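PDB 4W5K: aspartate aminotransferase, mitochondrial from Trypanosoma brucei brucei, which probably catalyses the pyridoxal phosphate-dependent transfer of an amino group from L-aspartate to 2-oxoglutarate, working as a homodimer. Local coordinates for residues A[145-149]-A[180-186]; A[155-161]-A[191-195]; A[171-177]-A[204-210]. The protein carries 1 engineered substitution. One frame throughout, in Å; residues are numbered along the deposited sequence.

Interaction 1: residues A[145-149]-A[180-186]; sequences YSYYD and HNPTGVD. With PLP (pyridoxal-5'-phosphate), chain C.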
loop_
_atom_site.group_PDB
_atom_site.type_symbol
_atom_site.label_atom_id
_atom_site.label_comp_id
_atom_site.label_asym_id
_atom_site.label_seq_id
_atom_site.Cartn_x
_atom_site.Cartn_y
_atom_site.Cartn_z
ATOM N N TYR A 145 1.390 25.373 15.037
ATOM C CA TYR A 145 0.905 26.760 14.983
ATOM C C TYR A 145 -0.426 26.853 15.717
ATOM O O TYR A 145 -1.193 25.888 15.756
ATOM C CB TYR A 145 0.752 27.282 13.541
ATOM C CG TYR A 145 -0.122 26.479 12.580
ATOM C CD1 TYR A 145 -1.513 26.532 12.644
ATOM C CD2 TYR A 145 0.449 25.719 11.564
ATOM C CE1 TYR A 145 -2.313 25.820 11.741
ATOM C CE2 TYR A 145 -0.342 25.002 10.656
ATOM C CZ TYR A 145 -1.713 25.053 10.749
ATOM O OH TYR A 145 -2.490 24.352 9.859
ATOM N N SER A 146 -0.688 28.019 16.292
ATOM C CA SER A 146 -1.944 28.263 16.974
ATOM C C SER A 146 -3.111 28.013 16.034
ATOM O O SER A 146 -3.085 28.416 14.867
ATOM C CB SER A 146 -1.986 29.692 17.508
ATOM O OG SER A 146 -0.940 29.934 18.433
ATOM N N TYR A 147 -4.133 27.327 16.528
ATOM C CA TYR A 147 -5.256 26.953 15.678
ATOM C C TYR A 147 -6.512 26.771 16.500
ATOM O O TYR A 147 -7.494 27.493 16.313
ATOM C CB TYR A 147 -4.952 25.657 14.888
ATOM C CG TYR A 147 -6.049 25.306 13.908
ATOM C CD1 TYR A 147 -6.132 25.945 12.676
ATOM C CD2 TYR A 147 -7.007 24.344 14.220
ATOM C CE1 TYR A 147 -7.140 25.640 11.777
ATOM C CE2 TYR A 147 -8.039 24.026 13.320
ATOM C CZ TYR A 147 -8.091 24.689 12.101
ATOM O OH TYR A 147 -9.068 24.400 11.180
ATOM N N TYR A 148 -6.489 25.813 17.420
ATOM C CA TYR A 148 -7.692 25.518 18.220
ATOM C C TYR A 148 -7.760 26.340 19.505
ATOM O O TYR A 148 -6.773 26.475 20.240
ATOM C CB TYR A 148 -7.742 24.024 18.551
ATOM C CG TYR A 148 -8.928 23.602 19.391
ATOM C CD1 TYR A 148 -10.197 23.494 18.835
ATOM C CD2 TYR A 148 -8.774 23.284 20.735
ATOM C CE1 TYR A 148 -11.286 23.089 19.603
ATOM C CE2 TYR A 148 -9.835 22.871 21.494
ATOM C CZ TYR A 148 -11.101 22.780 20.922
ATOM O OH TYR A 148 -12.189 22.388 21.684
ATOM N N ASP A 149 -8.942 26.897 19.762
ATOM C CA ASP A 149 -9.212 27.696 20.962
ATOM C C ASP A 149 -10.073 26.871 21.913
ATOM O O ASP A 149 -11.259 26.678 21.657
ATOM C CB ASP A 149 -9.916 28.999 20.562
ATOM C CG ASP A 149 -10.138 29.956 21.737
ATOM O OD1 ASP A 149 -10.145 29.517 22.907
ATOM O OD2 ASP A 149 -10.317 31.166 21.465
ATOM N N HIS A 180 -11.609 19.572 9.703
ATOM C CA HIS A 180 -10.439 19.375 10.529
ATOM C C HIS A 180 -10.622 18.191 11.492
ATOM O O HIS A 180 -11.644 18.080 12.177
ATOM C CB HIS A 180 -10.132 20.656 11.303
ATOM C CG HIS A 180 -8.920 20.552 12.176
ATOM N ND1 HIS A 180 -8.989 20.193 13.506
ATOM C CD2 HIS A 180 -7.608 20.755 11.907
ATOM C CE1 HIS A 180 -7.768 20.179 14.018
ATOM N NE2 HIS A 180 -6.913 20.517 13.069
ATOM N N ASN A 181 -9.646 17.287 11.490
ATOM C CA ASN A 181 -9.649 16.114 12.360
ATOM C C ASN A 181 -8.530 16.364 13.373
ATOM O O ASN A 181 -7.347 16.454 13.001
ATOM C CB ASN A 181 -9.440 14.832 11.510
ATOM C CG ASN A 181 -9.431 13.538 12.327
ATOM O OD1 ASN A 181 -9.409 13.537 13.555
ATOM N ND2 ASN A 181 -9.413 12.421 11.623
ATOM N N PRO A 182 -8.854 16.404 14.669
ATOM C CA PRO A 182 -10.014 15.867 15.381
ATOM C C PRO A 182 -11.078 16.861 15.868
ATOM O O PRO A 182 -12.021 16.410 16.519
ATOM C CB PRO A 182 -9.352 15.216 16.593
ATOM C CG PRO A 182 -8.271 16.233 16.959
ATOM C CD PRO A 182 -7.796 16.806 15.616
ATOM N N THR A 183 -10.952 18.157 15.585
ATOM C CA THR A 183 -11.800 19.135 16.282
ATOM C C THR A 183 -13.078 19.497 15.534
ATOM O O THR A 183 -14.055 19.916 16.159
ATOM C CB THR A 183 -11.044 20.447 16.546
ATOM O OG1 THR A 183 -10.898 21.151 15.306
ATOM C CG2 THR A 183 -9.670 20.159 17.150
ATOM N N GLY A 184 -13.084 19.327 14.212
ATOM C CA GLY A 184 -14.206 19.797 13.410
ATOM C C GLY A 184 -14.165 21.305 13.156
ATOM O O GLY A 184 -15.013 21.848 12.451
ATOM N N VAL A 185 -13.171 21.997 13.720
ATOM C CA VAL A 185 -13.100 23.460 13.582
ATOM C C VAL A 185 -12.469 23.855 12.242
ATOM O O VAL A 185 -11.304 23.516 11.999
ATOM C CB VAL A 185 -12.280 24.061 14.736
ATOM C CG1 VAL A 185 -11.973 25.578 14.505
ATOM C CG2 VAL A 185 -13.009 23.812 16.050
ATOM N N ASP A 186 -13.229 24.523 11.371
ATOM C CA ASP A 186 -12.750 24.938 10.039
ATOM C C ASP A 186 -12.768 26.463 9.898
ATOM O O ASP A 186 -13.767 27.099 10.216
ATOM C CB ASP A 186 -13.623 24.410 8.901
ATOM C CG ASP A 186 -13.492 22.927 8.669
ATOM O OD1 ASP A 186 -12.545 22.333 9.223
ATOM O OD2 ASP A 186 -14.350 22.395 7.914
HETATM N N1 PLP C . -5.725 12.851 7.060
HETATM C C2 PLP C . -6.837 13.093 7.832
HETATM C C2A PLP C . -7.065 14.484 8.327
HETATM C C3 PLP C . -7.725 12.062 8.141
HETATM O O3 PLP C . -8.828 12.276 8.922
HETATM C C4 PLP C . -7.488 10.782 7.659
HETATM C C4A PLP C . -8.574 9.754 7.813
HETATM O O4A PLP C . -8.735 9.222 8.915
HETATM C C5 PLP C . -6.362 10.535 6.875
HETATM C C6 PLP C . -5.491 11.582 6.564
HETATM C C5A PLP C . -6.063 9.136 6.359
HETATM O O4P PLP C . -6.897 8.813 5.281
HETATM P P PLP C . -6.722 7.496 4.470
HETATM O O1P PLP C . -7.560 6.399 5.056
HETATM O O2P PLP C . -5.267 7.096 4.451
HETATM O O3P PLP C . -7.199 7.844 3.079
#

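Interaction 2: residues A[155-161]-A[191-195]; sequences LNLAGML and DWRQV. Unlike the reference sequence in segment 155-161: Leu155 (reference Phe). With MLT (D-malate), chain D.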
loop_
_atom_site.group_PDB
_atom_site.type_symbol
_atom_site.label_atom_id
_atom_site.label_comp_id
_atom_site.label_asym_id
_atom_site.label_seq_id
_atom_site.Cartn_x
_atom_site.Cartn_y
_atom_site.Cartn_z
ATOM N N LEU A 155 -12.024 28.425 16.383
ATOM C CA LEU A 155 -10.772 28.833 15.747
ATOM C C LEU A 155 -10.067 29.993 16.439
ATOM O O LEU A 155 -10.708 30.929 16.930
ATOM C CB LEU A 155 -11.039 29.217 14.286
ATOM C CG LEU A 155 -9.858 29.552 13.385
ATOM C CD1 LEU A 155 -9.012 28.295 13.144
ATOM C CD2 LEU A 155 -10.360 30.149 12.065
ATOM N N ASN A 156 -8.735 29.929 16.473
ATOM C CA ASN A 156 -7.939 31.082 16.897
ATOM C C ASN A 156 -7.218 31.628 15.661
ATOM O O ASN A 156 -6.027 31.360 15.445
ATOM C CB ASN A 156 -6.949 30.699 18.023
ATOM C CG ASN A 156 -5.978 31.828 18.376
ATOM O OD1 ASN A 156 -6.169 32.983 17.985
ATOM N ND2 ASN A 156 -4.932 31.496 19.139
ATOM N N LEU A 157 -7.950 32.387 14.846
ATOM C CA LEU A 157 -7.393 32.897 13.594
ATOM C C LEU A 157 -6.228 33.881 13.809
ATOM O O LEU A 157 -5.220 33.764 13.124
ATOM C CB LEU A 157 -8.464 33.590 12.740
ATOM C CG LEU A 157 -7.956 34.071 11.371
ATOM C CD1 LEU A 157 -7.466 32.902 10.511
ATOM C CD2 LEU A 157 -9.010 34.859 10.615
ATOM N N ALA A 158 -6.372 34.842 14.717
ATOM C CA ALA A 158 -5.293 35.815 14.955
ATOM C C ALA A 158 -3.998 35.069 15.304
ATOM O O ALA A 158 -2.906 35.413 14.821
ATOM C CB ALA A 158 -5.671 36.781 16.053
ATOM N N GLY A 159 -4.132 34.022 16.118
ATOM C CA GLY A 159 -2.990 33.220 16.529
ATOM C C GLY A 159 -2.379 32.468 15.366
ATOM O O GLY A 159 -1.158 32.431 15.208
ATOM N N MET A 160 -3.231 31.844 14.562
ATOM C CA MET A 160 -2.781 31.155 13.352
ATOM C C MET A 160 -1.997 32.085 12.430
ATOM O O MET A 160 -0.877 31.761 12.001
ATOM C CB MET A 160 -3.963 30.577 12.598
ATOM C CG MET A 160 -3.554 29.809 11.358
ATOM S SD MET A 160 -5.025 29.019 10.670
ATOM C CE MET A 160 -4.315 28.104 9.307
ATOM N N LEU A 161 -2.591 33.245 12.140
ATOM C CA LEU A 161 -1.957 34.208 11.245
ATOM C C LEU A 161 -0.607 34.678 11.790
ATOM O O LEU A 161 0.375 34.740 11.039
ATOM C CB LEU A 161 -2.875 35.413 11.006
ATOM C CG LEU A 161 -4.180 35.132 10.261
ATOM C CD1 LEU A 161 -5.027 36.396 10.206
ATOM C CD2 LEU A 161 -3.913 34.604 8.867
ATOM N N ASP A 191 -11.605 33.546 6.087
ATOM C CA ASP A 191 -10.432 33.302 6.934
ATOM C C ASP A 191 -9.297 32.719 6.109
ATOM O O ASP A 191 -8.127 33.107 6.269
ATOM C CB ASP A 191 -10.730 32.341 8.088
ATOM C CG ASP A 191 -11.850 32.818 9.021
ATOM O OD1 ASP A 191 -12.117 34.042 9.141
ATOM O OD2 ASP A 191 -12.431 31.919 9.670
ATOM N N TRP A 192 -9.636 31.761 5.250
ATOM C CA TRP A 192 -8.615 31.136 4.412
ATOM C C TRP A 192 -7.970 32.152 3.477
ATOM O O TRP A 192 -6.767 32.063 3.176
ATOM C CB TRP A 192 -9.213 29.991 3.606
ATOM C CG TRP A 192 -9.389 28.708 4.353
ATOM C CD1 TRP A 192 -10.568 28.032 4.533
ATOM C CD2 TRP A 192 -8.366 27.902 4.969
ATOM N NE1 TRP A 192 -10.347 26.875 5.236
ATOM C CE2 TRP A 192 -9.010 26.764 5.513
ATOM C CE3 TRP A 192 -6.975 28.029 5.111
ATOM C CZ2 TRP A 192 -8.313 25.747 6.181
ATOM C CZ3 TRP A 192 -6.276 27.024 5.793
ATOM C CH2 TRP A 192 -6.952 25.890 6.307
ATOM N N ARG A 193 -8.732 33.140 3.017
ATOM C CA ARG A 193 -8.149 34.150 2.151
ATOM C C ARG A 193 -7.047 34.880 2.905
ATOM O O ARG A 193 -5.978 35.160 2.343
ATOM C CB ARG A 193 -9.216 35.124 1.631
ATOM C CG ARG A 193 -9.919 34.575 0.391
ATOM C CD ARG A 193 -10.935 35.543 -0.191
ATOM N NE ARG A 193 -12.199 35.499 0.534
ATOM C CZ ARG A 193 -13.219 34.699 0.227
ATOM N NH1 ARG A 193 -14.340 34.741 0.955
ATOM N NH2 ARG A 193 -13.135 33.875 -0.809
ATOM N N GLN A 194 -7.271 35.158 4.193
ATOM C CA GLN A 194 -6.200 35.797 4.976
ATOM C C GLN A 194 -4.993 34.872 5.160
ATOM O O GLN A 194 -3.838 35.338 5.065
ATOM C CB GLN A 194 -6.691 36.234 6.352
ATOM C CG GLN A 194 -7.809 37.247 6.306
ATOM C CD GLN A 194 -8.019 37.888 7.658
ATOM O OE1 GLN A 194 -9.006 37.626 8.336
ATOM N NE2 GLN A 194 -7.087 38.744 8.052
ATOM N N VAL A 195 -5.266 33.595 5.453
ATOM C CA VAL A 195 -4.213 32.581 5.662
ATOM C C VAL A 195 -3.321 32.436 4.421
ATOM O O VAL A 195 -2.082 32.454 4.501
ATOM C CB VAL A 195 -4.828 31.202 6.013
ATOM C CG1 VAL A 195 -3.788 30.078 5.899
ATOM C CG2 VAL A 195 -5.438 31.217 7.407
HETATM C C1 MLT D . -14.971 31.946 -2.724
HETATM O O1 MLT D . -14.793 32.082 -1.485
HETATM O O2 MLT D . -14.488 32.774 -3.541
HETATM C C2 MLT D . -15.772 30.758 -3.232
HETATM O O3 MLT D . -16.086 30.014 -2.094
#

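Interaction 3: residues A[171-177]-A[204-210]; sequences SVILVHA and HIPFVDM. With PLP (pyridoxal-5'-phosphate), chain C.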
loop_
_atom_site.group_PDB
_atom_site.type_symbol
_atom_site.label_atom_id
_atom_site.label_comp_id
_atom_site.label_asym_id
_atom_site.label_seq_id
_atom_site.Cartn_x
_atom_site.Cartn_y
_atom_site.Cartn_z
ATOM N N SER A 171 8.854 27.983 5.015
ATOM C CA SER A 171 8.425 26.868 5.850
ATOM C C SER A 171 7.357 26.037 5.138
ATOM O O SER A 171 6.543 26.558 4.364
ATOM C CB SER A 171 7.894 27.372 7.202
ATOM O OG SER A 171 8.933 27.952 7.983
ATOM N N VAL A 172 7.355 24.733 5.389
ATOM C CA VAL A 172 6.266 23.890 4.903
ATOM C C VAL A 172 5.091 23.988 5.904
ATOM O O VAL A 172 5.286 23.819 7.117
ATOM C CB VAL A 172 6.725 22.436 4.714
ATOM C CG1 VAL A 172 5.568 21.560 4.236
ATOM C CG2 VAL A 172 7.903 22.400 3.727
ATOM N N ILE A 173 3.889 24.275 5.409
ATOM C CA ILE A 173 2.746 24.522 6.291
ATOM C C ILE A 173 1.644 23.532 5.972
ATOM O O ILE A 173 1.067 23.586 4.888
ATOM C CB ILE A 173 2.180 25.943 6.119
ATOM C CG1 ILE A 173 3.285 27.013 6.243
ATOM C CG2 ILE A 173 1.022 26.216 7.120
ATOM C CD1 ILE A 173 3.896 27.156 7.643
ATOM N N LEU A 174 1.393 22.627 6.911
ATOM C CA LEU A 174 0.339 21.613 6.797
ATOM C C LEU A 174 -1.020 22.197 7.187
ATOM O O LEU A 174 -1.146 22.719 8.290
ATOM C CB LEU A 174 0.667 20.433 7.706
ATOM C CG LEU A 174 -0.261 19.217 7.695
ATOM C CD1 LEU A 174 -0.221 18.578 6.311
ATOM C CD2 LEU A 174 0.243 18.235 8.749
ATOM N N VAL A 175 -2.009 22.098 6.301
ATOM C CA VAL A 175 -3.361 22.601 6.614
ATOM C C VAL A 175 -4.397 21.548 6.231
ATOM O O VAL A 175 -4.218 20.843 5.236
ATOM C CB VAL A 175 -3.686 23.935 5.888
ATOM C CG1 VAL A 175 -2.739 25.072 6.339
ATOM C CG2 VAL A 175 -3.683 23.769 4.353
ATOM N N HIS A 176 -5.474 21.454 7.009
ATOM C CA HIS A 176 -6.580 20.541 6.658
ATOM C C HIS A 176 -7.547 21.317 5.741
ATOM O O HIS A 176 -7.941 22.426 6.084
ATOM C CB HIS A 176 -7.342 20.063 7.901
ATOM C CG HIS A 176 -6.513 19.304 8.898
ATOM N ND1 HIS A 176 -7.007 18.202 9.574
ATOM C CD2 HIS A 176 -5.250 19.495 9.356
ATOM C CE1 HIS A 176 -6.080 17.749 10.402
ATOM N NE2 HIS A 176 -5.005 18.514 10.289
ATOM N N ALA A 177 -7.939 20.756 4.599
ATOM C CA ALA A 177 -8.774 21.494 3.639
ATOM C C ALA A 177 -10.157 21.836 4.201
ATOM O O ALA A 177 -10.703 22.900 3.914
ATOM C CB ALA A 177 -8.929 20.703 2.351
ATOM N N HIS A 204 5.974 30.523 1.919
ATOM C CA HIS A 204 5.771 29.208 2.522
ATOM C C HIS A 204 5.292 28.199 1.475
ATOM O O HIS A 204 4.776 28.561 0.413
ATOM C CB HIS A 204 4.742 29.269 3.681
ATOM C CG HIS A 204 5.217 30.032 4.881
ATOM N ND1 HIS A 204 6.544 30.097 5.251
ATOM C CD2 HIS A 204 4.536 30.757 5.798
ATOM C CE1 HIS A 204 6.661 30.835 6.342
ATOM N NE2 HIS A 204 5.451 31.245 6.696
ATOM N N ILE A 205 5.465 26.927 1.788
ATOM C CA ILE A 205 5.044 25.840 0.907
ATOM C C ILE A 205 3.852 25.138 1.545
ATOM O O ILE A 205 4.009 24.452 2.553
ATOM C CB ILE A 205 6.197 24.821 0.664
ATOM C CG1 ILE A 205 7.424 25.510 0.040
ATOM C CG2 ILE A 205 5.728 23.688 -0.235
ATOM C CD1 ILE A 205 8.390 26.119 1.053
ATOM N N PRO A 206 2.641 25.339 0.991
ATOM C CA PRO A 206 1.442 24.731 1.578
ATOM C C PRO A 206 1.328 23.250 1.260
ATOM O O PRO A 206 1.498 22.881 0.098
ATOM C CB PRO A 206 0.298 25.493 0.919
ATOM C CG PRO A 206 0.877 25.961 -0.384
ATOM C CD PRO A 206 2.313 26.258 -0.118
ATOM N N PHE A 207 1.058 22.447 2.290
ATOM C CA PHE A 207 0.817 20.991 2.154
ATOM C C PHE A 207 -0.615 20.777 2.636
ATOM O O PHE A 207 -0.888 20.800 3.834
ATOM C CB PHE A 207 1.832 20.212 2.999
ATOM C CG PHE A 207 2.031 18.763 2.600
ATOM C CD1 PHE A 207 0.971 17.956 2.224
ATOM C CD2 PHE A 207 3.327 18.231 2.602
ATOM C CE1 PHE A 207 1.179 16.605 1.866
ATOM C CE2 PHE A 207 3.567 16.871 2.248
ATOM C CZ PHE A 207 2.485 16.059 1.873
ATOM N N VAL A 208 -1.523 20.608 1.690
ATOM C CA VAL A 208 -2.965 20.472 1.988
ATOM C C VAL A 208 -3.330 19.014 2.204
ATOM O O VAL A 208 -3.127 18.180 1.322
ATOM C CB VAL A 208 -3.800 21.033 0.861
ATOM C CG1 VAL A 208 -5.333 20.798 1.142
ATOM C CG2 VAL A 208 -3.531 22.500 0.709
ATOM N N ASP A 209 -3.827 18.695 3.392
ATOM C CA ASP A 209 -4.418 17.383 3.649
ATOM C C ASP A 209 -5.917 17.522 3.382
ATOM O O ASP A 209 -6.640 18.176 4.143
ATOM C CB ASP A 209 -4.124 16.923 5.092
ATOM C CG ASP A 209 -4.679 15.524 5.396
ATOM O OD1 ASP A 209 -5.501 15.017 4.611
ATOM O OD2 ASP A 209 -4.293 14.931 6.430
ATOM N N MET A 210 -6.365 16.968 2.257
ATOM C CA MET A 210 -7.780 17.041 1.865
ATOM C C MET A 210 -8.394 15.650 1.942
ATOM O O MET A 210 -8.451 14.921 0.936
ATOM C CB MET A 210 -7.945 17.602 0.444
ATOM C CG MET A 210 -9.440 17.830 0.092
ATOM S SD MET A 210 -9.707 18.786 -1.406
ATOM C CE MET A 210 -9.090 17.647 -2.634
HETATM N N1 PLP C . -5.725 12.851 7.060
HETATM C C2 PLP C . -6.837 13.093 7.832
HETATM C C2A PLP C . -7.065 14.484 8.327
HETATM C C3 PLP C . -7.725 12.062 8.141
HETATM O O3 PLP C . -8.828 12.276 8.922
HETATM C C4 PLP C . -7.488 10.782 7.659
HETATM C C4A PLP C . -8.574 9.754 7.813
HETATM O O4A PLP C . -8.735 9.222 8.915
HETATM C C5 PLP C . -6.362 10.535 6.875
HETATM C C6 PLP C . -5.491 11.582 6.564
HETATM C C5A PLP C . -6.063 9.136 6.359
HETATM O O4P PLP C . -6.897 8.813 5.281
HETATM P P PLP C . -6.722 7.496 4.470
HETATM O O1P PLP C . -7.560 6.399 5.056
HETATM O O2P PLP C . -5.267 7.096 4.451
HETATM O O3P PLP C . -7.199 7.844 3.079
#

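Interaction 1: residues A[145-149]-A[180-186]
Tyr147 reaches from the break in strand 141-149 into the loop 180-186, laying one corner of its ring on His180 and its hydroxyl on the backbone of Val185. Its CE2 stands over the centre of the imidazole, 3.6 Å from His180 CD2, yet the two planes are turned 33° from each other, so the rings meet obliquely. Beyond this corner, Tyr147 OH donates to Val185 O over only 2.5 Å, the oxygen lying at the ring edge near its plane. With CG anti to the backbone N (chi1 -175°), the phenol extends away from its own strand far enough to make both contacts.

Tyr148 follows with a similar extended torsion but meets another part of the loop. Its side chain and that of Thr183 run past each other in opposite directions, Tyr148 CD1 3.8 Å from Thr183 CG2, while Val185 CG2 comes to the ring edge, in plane, 4.0 Å from Tyr148 CD1. Val185 thus serves both tyrosines, giving its carbonyl to one and a methyl to the other.

The loop is braced from within. Thr183 OG1 accepts from Val185 N, an ST turn, and its second bond, to His180 ND1 at 2.8 Å, helps fix the imidazole. Asp186 OD1 receives His180 N on its syn lone pair, and its OD2 takes Ala179 N. Next to His180, Asn181 ND2 donates to PLP O3 (2.8 Å). The tyrosines thus pack behind the loop that carries Asn181 and the cis peptide to Pro182; an asparagine donating to the cofactor's phenolic oxygen beside a cis proline is characteristic of the PLP site of fold-type I aspartate aminotransferases.

Interaction 2: residues A[155-161]-A[191-195]
Leu157 to Leu161 and Asp191 to Val195 form two helical segments running almost parallel, their axes 10.6 Å apart at closest approach and inclined by -19°. Leu157 sends its two methyls to different partners. CD2 comes 3.5 Å from Asp191 OD1 and is also close to Gln194 OE1, while CD1 leans on Val195 CG2. One helical turn on, Leu161 straddles the next part of the partner helix: CD2 lies 3.8 Å from Val195 CA, against the backbone itself, and Leu161 CD1 meets the side-chain NE2 of Gln194.

On the more buried side, Met160 runs out as an extended chain (chi1 -178°), which carries its CE across to Val195 CG2 at 3.8 Å and, more loosely, to CZ3 of the Trp192 indole. Val195 is therefore approached by Leu157, Met160 and Leu161 together. At the other end Leu155, which is phenylalanine in the reference sequence, brings CD2 to Asp191 OD2 at 3.6 Å.

Helix 157-166 is started by Asn156 at the N-cap, whose OD1 accepts from Gly159 N at 3.0 Å, the donor standing above the carbonyl plane. Arg193 takes no part in the interface; in one of its two conformers NH2 donates to D-malate O1, a bond to be read with caution because the side chain is split. Asp190 forms a salt bridge with its NH1, and His189 also binds the malate.

The contact holds by van der Waals packing and burial of apolar surface, and no polar bond spans the two segments. Methyls, the Met160 thioether and the rim of the Trp192 indole pack its buried side, and the polar ends of Asp191 and Gln194 border the leucine methyls. Such chemistry implies cohesion through complementary shape, centred on Val195 in the grip of three side chains.

Interaction 3: residues A[171-177]-A[204-210]
His204, just before its strand, sets its ring beside Ser171 of the neighbouring one, ND1 accepting from Ser171 N at 3.1 Å with the donor tilted 25° from the ring plane. Ile173 CD1 lies over one face of the same imidazole, 4.3 Å from its centroid and offset toward the rim, a CH-pi contact. Both first torsions set the side chain beside its own backbone N, bringing the isoleucine CG1 against His204 CB. The far nitrogen of the ring, NE2, is bonded to Leu164 O, so both ring nitrogens are engaged and its rotation should be fixed.

Farther along, the strands pair in parallel, with Ile205 N to Ser171 O, Phe207 N to Ile173 O and Asp209 N to Val175 O alternating with bonds in the reverse direction. On the face holding Val172, Leu174 and His176, Val172 CG1 comes to the edge of the Phe207 ring. Leu174 CD1 comes back over the partner strand, 3.4 Å from Phe207 O. On the other face Val175 CG2, set between its own backbone N and carbonyl carbon, meets Val208 CG2 at 3.9 Å. Beyond the last paired residues, Ala177 CB rests on Met210 CG at 3.7 Å.

The cofactor lies at the C-terminal ends of the strands. Asp209 is extended (chi1 -178°), placing OD2 2.6 Å from PLP N1, where it probably stabilises a protonated pyridine; the same oxygen is hydrogen-bonded to His131 NE2. His176 ND1 stays near the PLP methyl C2A.

Strands 172-176 and 205-210 are joined by helix 189-201 as a beta-alpha-beta unit inside the large mixed sheet. Strand 120-124 flanks the first and strand 238-242 the second, while helix 225-230 packs on Val175 and Val208.

Overall arrangement
The three contacts interlock along the chain: the first segments follow in the order 145-149, 155-161, 171-177, and their partners in the order 180-186, 191-195, 204-210. Their centres are 11 Å apart for interactions 1 and 2, and 14 Å for either with interaction 3. Interactions 1 and 3 reach the same mixed sheet and both touch PLP, and Tyr145 OH joins them by a probable hydrogen bond to Leu174 O. Interaction 2 packs helices beside that sheet, Trp192 reaching His176 and Val175. Helix 189-201 links the strands of interaction 3, so the cofactor-binding loop, the helix pair and the strand pair form one continuous part of the PLP-binding fold.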